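Local coordinates for protein cytochrome C (PDB 5LO9) that probably oxidises thiosulfate to tetrathionate, or works in reverse as a tetrathionate reductase, and relays the electrons along a series of c-type hemes, at residues 308-311 against 312-316; 350-353 against 354-358; 417-420 against 421-425; 468-472 against 473-477. One frame throughout, in Å; residues are numbered along the deposited sequence.

Contact 1 of 4, residues 308-311 against 312-316. With HEC (heme c), chain E.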
# COMPACT_ATOMS: atom_id res chain seq x y z
N VAL A 308 -3.63 7.07 1.17
CA VAL A 308 -4.45 6.99 -0.04
C VAL A 308 -3.88 7.79 -1.18
O VAL A 308 -4.49 7.84 -2.25
CB VAL A 308 -5.89 7.50 0.19
CG1 VAL A 308 -6.63 6.64 1.21
CG2 VAL A 308 -5.87 9.00 0.65
N ALA A 309 -2.75 8.44 -0.97
CA ALA A 309 -2.14 9.34 -1.94
C ALA A 309 -0.94 8.75 -2.66
O ALA A 309 -0.44 9.36 -3.61
CB ALA A 309 -1.69 10.63 -1.22
N TYR A 310 -0.43 7.61 -2.20
CA TYR A 310 0.73 6.96 -2.80
C TYR A 310 0.31 5.60 -3.35
O TYR A 310 -0.55 4.92 -2.77
CB TYR A 310 1.86 6.78 -1.78
CG TYR A 310 2.54 8.06 -1.36
CD1 TYR A 310 3.76 8.44 -1.91
CD2 TYR A 310 1.96 8.88 -0.43
CE1 TYR A 310 4.37 9.62 -1.52
CE2 TYR A 310 2.57 10.04 -0.04
CZ TYR A 310 3.75 10.41 -0.58
OH TYR A 310 4.32 11.59 -0.17
N PRO A 311 0.92 5.16 -4.46
CA PRO A 311 1.98 5.72 -5.30
C PRO A 311 1.73 7.10 -5.90
O PRO A 311 0.59 7.38 -6.28
CB PRO A 311 2.08 4.71 -6.45
CG PRO A 311 1.66 3.47 -5.87
CD PRO A 311 0.55 3.82 -4.92
N ALA A 312 2.79 7.90 -6.07
CA ALA A 312 2.68 9.27 -6.57
C ALA A 312 3.98 9.71 -7.20
O ALA A 312 5.05 9.27 -6.76
CB ALA A 312 2.38 10.23 -5.46
N TYR A 313 3.90 10.60 -8.19
CA TYR A 313 5.12 11.23 -8.71
C TYR A 313 5.64 12.31 -7.74
O TYR A 313 4.86 13.11 -7.21
CB TYR A 313 4.92 11.82 -10.11
CG TYR A 313 6.20 12.49 -10.65
CD1 TYR A 313 6.34 13.89 -10.66
CD2 TYR A 313 7.26 11.73 -11.15
CE1 TYR A 313 7.51 14.50 -11.15
CE2 TYR A 313 8.44 12.35 -11.66
CZ TYR A 313 8.55 13.72 -11.64
OH TYR A 313 9.70 14.33 -12.12
N ARG A 314 6.95 12.26 -7.47
CA ARG A 314 7.67 13.19 -6.60
C ARG A 314 8.80 13.86 -7.37
O ARG A 314 9.77 13.19 -7.75
CB ARG A 314 8.26 12.46 -5.38
CG ARG A 314 7.26 12.03 -4.32
CD ARG A 314 7.78 12.29 -2.88
NE ARG A 314 8.81 11.33 -2.46
CZ ARG A 314 9.85 11.60 -1.66
NH1 ARG A 314 10.05 12.85 -1.21
NH2 ARG A 314 10.70 10.61 -1.34
N GLY A 315 8.75 15.19 -7.52
CA GLY A 315 9.81 15.91 -8.22
C GLY A 315 11.20 15.86 -7.57
O GLY A 315 12.20 16.13 -8.26
N LYS A 316 11.29 15.56 -6.26
CA LYS A 316 12.56 15.61 -5.53
C LYS A 316 13.57 14.59 -6.04
O LYS A 316 14.78 14.84 -6.05
CB LYS A 316 12.32 15.40 -4.02
CG LYS A 316 13.56 14.99 -3.13
CD LYS A 316 13.46 15.59 -1.71
CE LYS A 316 14.25 14.86 -0.60
NZ LYS A 316 13.42 14.79 0.75
FE HEC E . 7.80 12.54 7.63
CHA HEC E . 6.06 13.69 4.80
CHB HEC E . 6.40 9.35 7.24
CHC HEC E . 9.76 11.33 10.30
CHD HEC E . 8.86 15.75 8.26
NA HEC E . 6.47 11.70 6.27
C1A HEC E . 5.91 12.31 5.23
C2A HEC E . 5.02 11.43 4.44
C3A HEC E . 5.11 10.16 5.15
C4A HEC E . 6.04 10.43 6.28
CMA HEC E . 4.39 8.90 4.81
CAA HEC E . 4.19 11.79 3.24
CBA HEC E . 3.03 12.68 3.68
CGA HEC E . 2.08 12.96 2.54
O1A HEC E . 0.93 13.37 2.84
O2A HEC E . 2.45 12.80 1.33
NB HEC E . 8.06 10.71 8.60
C1B HEC E . 7.40 9.57 8.29
C2B HEC E . 7.80 8.43 9.13
C3B HEC E . 8.79 9.02 10.03
C4B HEC E . 8.88 10.42 9.60
CMB HEC E . 7.28 7.04 9.11
CAB HEC E . 9.56 8.31 11.10
CBB HEC E . 10.44 7.26 10.43
NC HEC E . 9.10 13.39 9.03
C1C HEC E . 9.76 12.76 10.02
C2C HEC E . 10.52 13.69 10.88
C3C HEC E . 10.26 15.00 10.26
C4C HEC E . 9.35 14.68 9.14
CMC HEC E . 11.37 13.33 12.08
CAC HEC E . 10.71 16.39 10.68
CBC HEC E . 12.19 16.46 10.89
ND HEC E . 7.51 14.37 6.68
C1D HEC E . 8.02 15.52 7.08
C2D HEC E . 7.64 16.66 6.22
C3D HEC E . 6.80 16.07 5.16
C4D HEC E . 6.81 14.64 5.57
CMD HEC E . 8.07 18.06 6.44
CAD HEC E . 6.09 16.73 3.99
CBD HEC E . 7.00 17.52 3.03
CGD HEC E . 8.10 16.76 2.26
O1D HEC E . 8.95 16.01 2.84
O2D HEC E . 8.17 16.94 1.01

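Contact 2 of 4, residues 350-353 against 354-358. With EDO (1,2-ethanediol), chain S.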
# COMPACT_ATOMS: atom_id res chain seq x y z
N GLY A 350 11.24 -5.77 5.62
CA GLY A 350 11.43 -6.10 7.03
C GLY A 350 10.28 -5.72 7.93
O GLY A 350 9.30 -5.07 7.56
N LEU A 351 10.46 -6.05 9.20
CA LEU A 351 9.37 -5.88 10.15
C LEU A 351 9.08 -4.40 10.42
O LEU A 351 7.94 -4.05 10.75
CB LEU A 351 9.66 -6.62 11.45
CG LEU A 351 8.41 -6.94 12.25
CD1 LEU A 351 7.58 -7.93 11.47
CD2 LEU A 351 8.73 -7.47 13.61
N VAL A 352 10.09 -3.53 10.36
CA VAL A 352 9.89 -2.11 10.65
C VAL A 352 8.96 -1.48 9.60
O VAL A 352 7.92 -0.89 9.93
CB VAL A 352 11.24 -1.37 10.71
CG1 VAL A 352 11.07 0.12 10.57
CG2 VAL A 352 11.99 -1.69 11.99
N LEU A 353 9.32 -1.60 8.33
CA LEU A 353 8.48 -1.06 7.27
C LEU A 353 7.11 -1.75 7.28
O LEU A 353 6.09 -1.14 6.94
CB LEU A 353 9.15 -1.25 5.90
CG LEU A 353 9.85 -0.09 5.18
CD1 LEU A 353 8.85 0.94 4.79
CD2 LEU A 353 10.91 0.51 6.04
N ASP A 354 7.08 -3.05 7.61
CA ASP A 354 5.80 -3.74 7.64
C ASP A 354 4.92 -3.20 8.76
O ASP A 354 3.73 -2.98 8.56
CB ASP A 354 6.01 -5.25 7.74
CG ASP A 354 6.59 -5.88 6.42
OD1 ASP A 354 6.79 -5.14 5.37
OD2 ASP A 354 6.87 -7.12 6.47
N ALA A 355 5.49 -2.98 9.93
CA ALA A 355 4.69 -2.42 11.01
C ALA A 355 4.30 -0.98 10.69
O ALA A 355 3.12 -0.60 10.81
CB ALA A 355 5.46 -2.52 12.33
N LEU A 356 5.25 -0.15 10.24
CA LEU A 356 4.89 1.22 9.97
C LEU A 356 3.81 1.29 8.92
O LEU A 356 2.84 2.05 9.06
CB LEU A 356 6.11 2.03 9.55
CG LEU A 356 7.12 2.38 10.66
CD1 LEU A 356 8.46 2.85 10.05
CD2 LEU A 356 6.53 3.43 11.57
N GLN A 357 3.92 0.47 7.88
CA GLN A 357 2.87 0.47 6.88
C GLN A 357 1.56 -0.08 7.43
O GLN A 357 0.49 0.37 7.03
CB GLN A 357 3.29 -0.32 5.66
CG GLN A 357 4.34 0.38 4.86
CD GLN A 357 4.62 -0.28 3.55
OE1 GLN A 357 4.04 0.09 2.52
NE2 GLN A 357 5.50 -1.27 3.56
N SER A 358 1.61 -1.03 8.35
CA SER A 358 0.36 -1.51 8.93
C SER A 358 -0.31 -0.44 9.79
O SER A 358 -1.53 -0.25 9.74
CB SER A 358 0.60 -2.76 9.76
OG SER A 358 0.97 -3.85 8.93
C1 EDO S . 3.01 0.32 -1.34
O1 EDO S . 4.06 0.64 -0.37
C2 EDO S . 1.76 1.21 -1.19
O2 EDO S . 1.91 2.53 -1.86

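Contact 3 of 4, residues 417-420 against 421-425. With HEC (heme c), chain F.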
# COMPACT_ATOMS: atom_id res chain seq x y z
N GLY A 417 16.75 8.67 27.43
CA GLY A 417 16.88 8.32 26.03
C GLY A 417 15.71 8.69 25.13
O GLY A 417 15.88 8.69 23.91
N GLU A 418 14.53 8.97 25.69
CA GLU A 418 13.37 9.38 24.91
C GLU A 418 13.44 10.85 24.51
O GLU A 418 13.92 11.69 25.28
CB GLU A 418 12.08 9.17 25.71
CG GLU A 418 11.80 7.71 26.12
CD GLU A 418 11.77 6.70 24.96
OE1 GLU A 418 11.21 6.97 23.85
OE2 GLU A 418 12.36 5.61 25.18
N VAL A 419 12.95 11.15 23.32
CA VAL A 419 12.93 12.53 22.83
C VAL A 419 11.71 13.21 23.44
O VAL A 419 10.58 12.92 23.06
CB VAL A 419 12.86 12.62 21.30
CG1 VAL A 419 13.02 14.07 20.89
CG2 VAL A 419 13.93 11.78 20.63
N VAL A 420 11.95 14.19 24.29
CA VAL A 420 10.84 15.01 24.76
C VAL A 420 10.66 16.22 23.85
O VAL A 420 9.58 16.42 23.31
CB VAL A 420 11.06 15.46 26.20
CG1 VAL A 420 9.95 16.35 26.62
CG2 VAL A 420 11.14 14.28 27.11
N PHE A 421 11.72 17.00 23.68
CA PHE A 421 11.69 18.18 22.81
C PHE A 421 12.75 18.00 21.75
O PHE A 421 13.95 17.92 22.08
CB PHE A 421 11.94 19.46 23.60
CG PHE A 421 11.02 19.61 24.76
CD1 PHE A 421 9.65 19.56 24.56
CD2 PHE A 421 11.52 19.76 26.05
CE1 PHE A 421 8.78 19.67 25.61
CE2 PHE A 421 10.65 19.85 27.15
CZ PHE A 421 9.27 19.81 26.92
N PRO A 422 12.38 17.85 20.49
CA PRO A 422 13.34 17.50 19.47
C PRO A 422 14.36 18.60 19.28
O PRO A 422 14.01 19.79 19.24
CB PRO A 422 12.47 17.35 18.21
CG PRO A 422 11.13 17.09 18.71
CD PRO A 422 11.01 17.84 19.96
N PRO A 423 15.63 18.23 19.12
CA PRO A 423 16.65 19.14 18.59
C PRO A 423 16.27 19.68 17.22
O PRO A 423 15.90 18.92 16.33
CB PRO A 423 17.89 18.24 18.46
CG PRO A 423 17.61 17.06 19.25
CD PRO A 423 16.14 16.87 19.33
N LEU A 424 16.45 20.98 17.03
CA LEU A 424 16.07 21.63 15.80
C LEU A 424 17.24 21.99 14.91
O LEU A 424 17.03 22.42 13.77
CB LEU A 424 15.27 22.89 16.11
CG LEU A 424 14.04 22.69 16.98
CD1 LEU A 424 13.29 24.04 17.07
CD2 LEU A 424 13.12 21.58 16.44
N TRP A 425 18.45 21.91 15.43
CA TRP A 425 19.64 21.99 14.59
C TRP A 425 20.79 21.34 15.35
O TRP A 425 20.61 20.81 16.45
CB TRP A 425 19.96 23.43 14.17
CG TRP A 425 20.28 24.42 15.28
CD1 TRP A 425 21.49 24.62 15.86
CD2 TRP A 425 19.39 25.37 15.90
NE1 TRP A 425 21.42 25.61 16.81
CE2 TRP A 425 20.14 26.09 16.86
CE3 TRP A 425 18.03 25.66 15.75
CZ2 TRP A 425 19.58 27.07 17.67
CZ3 TRP A 425 17.48 26.64 16.56
CH2 TRP A 425 18.26 27.34 17.51
FE HEC F . 8.19 22.77 19.08
CHA HEC F . 8.23 19.63 17.56
CHB HEC F . 9.51 24.24 16.20
CHC HEC F . 7.74 25.89 20.50
CHD HEC F . 7.47 21.26 22.19
NA HEC F . 8.78 22.06 17.21
C1A HEC F . 8.74 20.78 16.80
C2A HEC F . 9.27 20.63 15.41
C3A HEC F . 9.62 21.98 15.01
C4A HEC F . 9.29 22.79 16.21
CMA HEC F . 10.19 22.39 13.69
CAA HEC F . 9.39 19.41 14.55
CBA HEC F . 10.86 19.29 14.14
CGA HEC F . 11.56 18.08 14.70
O1A HEC F . 10.91 17.29 15.40
O2A HEC F . 12.77 17.94 14.42
NB HEC F . 8.55 24.71 18.45
C1B HEC F . 9.08 25.10 17.30
C2B HEC F . 9.19 26.57 17.19
C3B HEC F . 8.66 27.06 18.45
C4B HEC F . 8.27 25.81 19.15
CMB HEC F . 9.74 27.36 16.05
CAB HEC F . 8.49 28.48 18.93
CBB HEC F . 7.57 29.17 17.95
NC HEC F . 7.71 23.46 20.99
C1C HEC F . 7.57 24.72 21.36
C2C HEC F . 7.28 24.90 22.79
C3C HEC F . 7.20 23.54 23.30
C4C HEC F . 7.50 22.73 22.10
CMC HEC F . 7.12 26.19 23.52
CAC HEC F . 6.96 23.02 24.69
CBC HEC F . 5.75 23.51 25.42
ND HEC F . 7.88 20.81 19.74
C1D HEC F . 7.60 20.42 20.99
C2D HEC F . 7.41 18.94 21.06
C3D HEC F . 7.62 18.48 19.70
C4D HEC F . 7.90 19.71 18.96
CMD HEC F . 7.07 18.10 22.23
CAD HEC F . 7.56 17.06 19.23
CBD HEC F . 6.08 16.70 19.15
CGD HEC F . 5.80 15.28 19.63
O1D HEC F . 6.69 14.55 20.09
O2D HEC F . 4.63 14.88 19.58

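Contact 4 of 4, residues 468-472 against 473-477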
# COMPACT_ATOMS: atom_id res chain seq x y z
N ALA A 468 13.31 30.67 9.08
CA ALA A 468 14.60 31.04 8.52
C ALA A 468 15.71 31.08 9.58
O ALA A 468 16.85 30.72 9.29
CB ALA A 468 14.48 32.35 7.78
N TYR A 469 15.40 31.50 10.82
CA TYR A 469 16.43 31.45 11.86
C TYR A 469 16.86 30.01 12.13
O TYR A 469 18.05 29.69 12.13
CB TYR A 469 15.94 32.12 13.14
CG TYR A 469 16.82 31.89 14.37
CD1 TYR A 469 18.05 32.49 14.50
CD2 TYR A 469 16.42 31.09 15.40
CE1 TYR A 469 18.87 32.29 15.63
CE2 TYR A 469 17.24 30.89 16.54
CZ TYR A 469 18.46 31.50 16.63
OH TYR A 469 19.25 31.31 17.74
N ILE A 470 15.90 29.12 12.38
CA ILE A 470 16.19 27.72 12.69
C ILE A 470 17.02 27.07 11.59
O ILE A 470 18.03 26.41 11.83
CB ILE A 470 14.87 26.95 12.88
CG1 ILE A 470 14.34 27.16 14.28
CG2 ILE A 470 15.04 25.45 12.59
CD1 ILE A 470 12.83 26.76 14.40
N ASN A 471 16.55 27.19 10.35
CA ASN A 471 17.14 26.45 9.27
C ASN A 471 18.35 27.15 8.66
O ASN A 471 18.77 26.80 7.55
CB ASN A 471 16.07 26.16 8.22
CG ASN A 471 15.16 25.01 8.64
OD1 ASN A 471 15.61 24.06 9.32
ND2 ASN A 471 13.88 25.08 8.25
N ALA A 472 18.92 28.11 9.36
CA ALA A 472 20.17 28.71 8.93
C ALA A 472 21.32 28.27 9.80
O ALA A 472 22.40 28.85 9.74
CB ALA A 472 20.02 30.23 8.90
N HIS A 473 21.13 27.21 10.55
CA HIS A 473 22.15 26.61 11.40
C HIS A 473 22.71 25.36 10.74
O HIS A 473 22.07 24.73 9.89
CB HIS A 473 21.55 26.22 12.76
CG HIS A 473 21.16 27.38 13.63
ND1 HIS A 473 19.96 28.05 13.48
CD2 HIS A 473 21.78 27.94 14.68
CE1 HIS A 473 19.89 29.01 14.39
NE2 HIS A 473 20.97 28.96 15.14
N GLU A 474 23.91 24.96 11.15
CA GLU A 474 24.39 23.70 10.59
C GLU A 474 23.65 22.55 11.23
O GLU A 474 23.13 22.63 12.35
CB GLU A 474 25.90 23.51 10.81
CG GLU A 474 26.77 24.25 9.80
CD GLU A 474 26.67 23.71 8.36
OE1 GLU A 474 26.20 22.58 8.15
OE2 GLU A 474 27.05 24.46 7.43
N ARG A 475 23.64 21.44 10.50
CA ARG A 475 23.01 20.17 10.88
C ARG A 475 23.71 19.13 10.03
O ARG A 475 24.50 19.51 9.15
CB ARG A 475 21.51 20.17 10.59
CG ARG A 475 21.21 20.40 9.08
CD ARG A 475 19.73 20.47 8.77
NE ARG A 475 19.12 21.66 9.37
CZ ARG A 475 18.52 21.69 10.55
NH1 ARG A 475 18.43 20.59 11.31
NH2 ARG A 475 18.01 22.83 10.98
N PRO A 476 23.43 17.84 10.20
CA PRO A 476 24.19 16.83 9.45
C PRO A 476 24.09 17.00 7.95
O PRO A 476 23.09 17.47 7.40
CB PRO A 476 23.56 15.52 9.90
CG PRO A 476 23.05 15.81 11.29
CD PRO A 476 22.53 17.23 11.17
N GLN A 477 25.19 16.65 7.30
CA GLN A 477 25.31 16.84 5.86
C GLN A 477 24.21 16.12 5.06
O GLN A 477 23.64 15.10 5.48
CB GLN A 477 26.67 16.32 5.42
CG GLN A 477 26.96 16.48 3.95
CD GLN A 477 27.07 17.89 3.53
OE1 GLN A 477 26.15 18.44 2.93
NE2 GLN A 477 28.20 18.51 3.87

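Contact 1 of 4, residues 308-311 against 312-316
Ala312 brings its methyl against Tyr310, with Ala312 CB 4.2 Å from Tyr310 CD1, and that CB also lies 3.5 Å from Ala309 O. Alanine is compact enough to tuck into this bend. The peptide bond between Tyr310 and Pro311 is cis, a form that proline adopts more readily than other residues, and it kinks the chain just ahead of Ala312. With CG anti to the carbonyl carbon (chi1 -70°), the Tyr310 ring reaches the heme c, where Tyr310 OH donates to propionate oxygen O2A at 2.7 Å, with O2A near the ring plane at its edge. Arg326 NE bonds the same hydroxyl, and Arg377 holds the heme as well. This is the propionate side of heme c #4; past Pro311 the chain enters strand 312-314, which runs antiparallel to 319-321 in a two-stranded sheet. There the contact slackens: Arg314 CD comes no nearer than 4.5 Å to Tyr310 OH, and its guanidinium is taken by a salt bridge to Asp321. Tyr313, on the exposed side, points away from the bend, and its large ring packs on Pro256 of the second subunit, while Lys316 reaches the thiosulfate pocket, making a long, weak ion pair with the ligand.

Contact 2 of 4, residues 350-353 against 354-358
Asp354, Ala355, Leu356 and Gln357 donate their backbone N-H groups to the carbonyl oxygens of Gly350, Leu351, Val352 and Leu353 in turn, four i to i+4 bonds that open helix 351-363 with Gly350 at the N-cap. The bond from Leu356 N to Val352 O, 2.8 Å long, is nearly straight at 173°. On the apolar side, Val352 and Leu356 lie side by side and point the same way, with Val352 CG1 3.8 Å from Leu356 CD1. Such branched hydrocarbons suit a buried helix face, and Leu356 continues onto Ile327 and Phe331 and approaches heme c #4. Next to it the small methyl of Ala355 lets helix 256-269 come close through Met260 and Leu263. Gln357 lies on the polar side. Its CG stands beside the backbone N (chi1 -71°) and the chain is extended beyond, so that Gln357 NE2 can make a weak second bond to Leu353 O at 3.4 Å. Gln357 OE1, at the other end of the amide, accepts from O1 of an ethanediol, probably from the crystallisation liquor, at 2.9 Å. Ser358 turns its hydroxyl back on the helix: Ser358 OG gives a bond of 2.9 Å to Asp354 O, while Ser358 N reaches that oxygen from the opposite face of the carbonyl plane. Asp354 directs its carboxylate to Arg319 of the second subunit in a salt bridge. Glu325 of that subunit is also near, so the arginine probably offsets two negative charges, and the positive end of the helix dipole may further steady the aspartate.

Contact 3 of 4, residues 417-420 against 421-425
Phe421 carries the CG1 methyl of Val420 over one face of its ring, 3.4 Å above the plane and close to the centre, in a CH-pi contact only 8° off the ring normal. The heme c meets the ring obliquely, its meso carbon CHD lying 3.6 Å from Phe421 CD1, and the ring of Phe136 joins it with the planes inclined at about 45°. CG1 of Val420 stands anti to the backbone N (chi1 177°), which brings this methyl over the ring, while Phe421 has CG beside its own N, and the two side chains run next to each other in the same direction. Neighbours along a regular strand would point to opposite sides. Here Val420 and Phe421 both face Leu413, forming a classic beta bulge in the strand 418-421 that pairs antiparallel with 413-415. After the bulge two prolines hold the chain extended against the heme. Pro422 CD lies 3.5 Å from porphyrin carbon C3D, and its carbonyl O accepts a bond from ND1 of His406, the axial ligand of heme c #3, as a proline carbonyl does in many class I cytochromes c. Val419, a compact branched residue on the strand before the corner, lies against the first proline, with Val419 CG1 4.2 Å from Pro422 CG. Leu424 then lays CD2 3.8 Å from porphyrin carbon C3A, its hydrocarbon well matched to the apolar macrocycle. The propionates lie at the polar side of the same heme, where Gln285 and Arg269 supply hydrogen bonds.

Contact 4 of 4, residues 468-472 against 473-477
His473 drives CE1 at the face of the Tyr469 ring, standing 3.6 Å above its plane and over the centre. The planes are 88° apart, a T-shaped stack in which a polarised C-H meets the electron-rich phenol. Tyr469 presents that face because CG is anti to the backbone N (chi1 169°), which carries the ring along to His473. A second grip fixes the imidazole: His473 ND1 donates to Ile470 O at 3.0 Å, coming from above the carbonyl plane, and His473 N adds a weak bond of 3.4 Å to the same oxygen. Histidine thus serves the end of helix 460-470 with backbone and side chain together, taking up a carbonyl that the helix no longer bonds to itself. Further on, Arg475 folds back until Arg475 NH2 is 3.2 Å from Asn471 OD1, the amide and guanidinium planes 74° apart. Its firmer partners include the carbonyl of Tyr430 and the hydroxyl of Ser429; Asn471 in turn bonds Tyr430 OH and Met436 O. At this exit Tyr469 packs on Ala395 of helix 391-401, whereas Ile470, branched and apolar, touches Tyr398 of that helix, Ile446 of helix 439-449 and the heme.

Along the chain the four contacts follow in numerical order and fall into two pairs. Contacts 1 and 2, with centres about 19 Å apart, do not touch, but both border heme c #4 and the second subunit, where Ser358 packs on Pro311 of the other copy. Contacts 3 and 4, with centres about 15 Å apart, do meet: Leu424 O probably bonds Arg475 NH2, and Trp425 stacks on His473, so the loop after strand 418-421 is fastened to the end of helix 460-470 beside heme c #3. Centres of contacts 1 and 3 lie about 29 Å apart. The pairs therefore shape two neighbouring heme sites, consistent with electron relay away from the thiosulfate pocket.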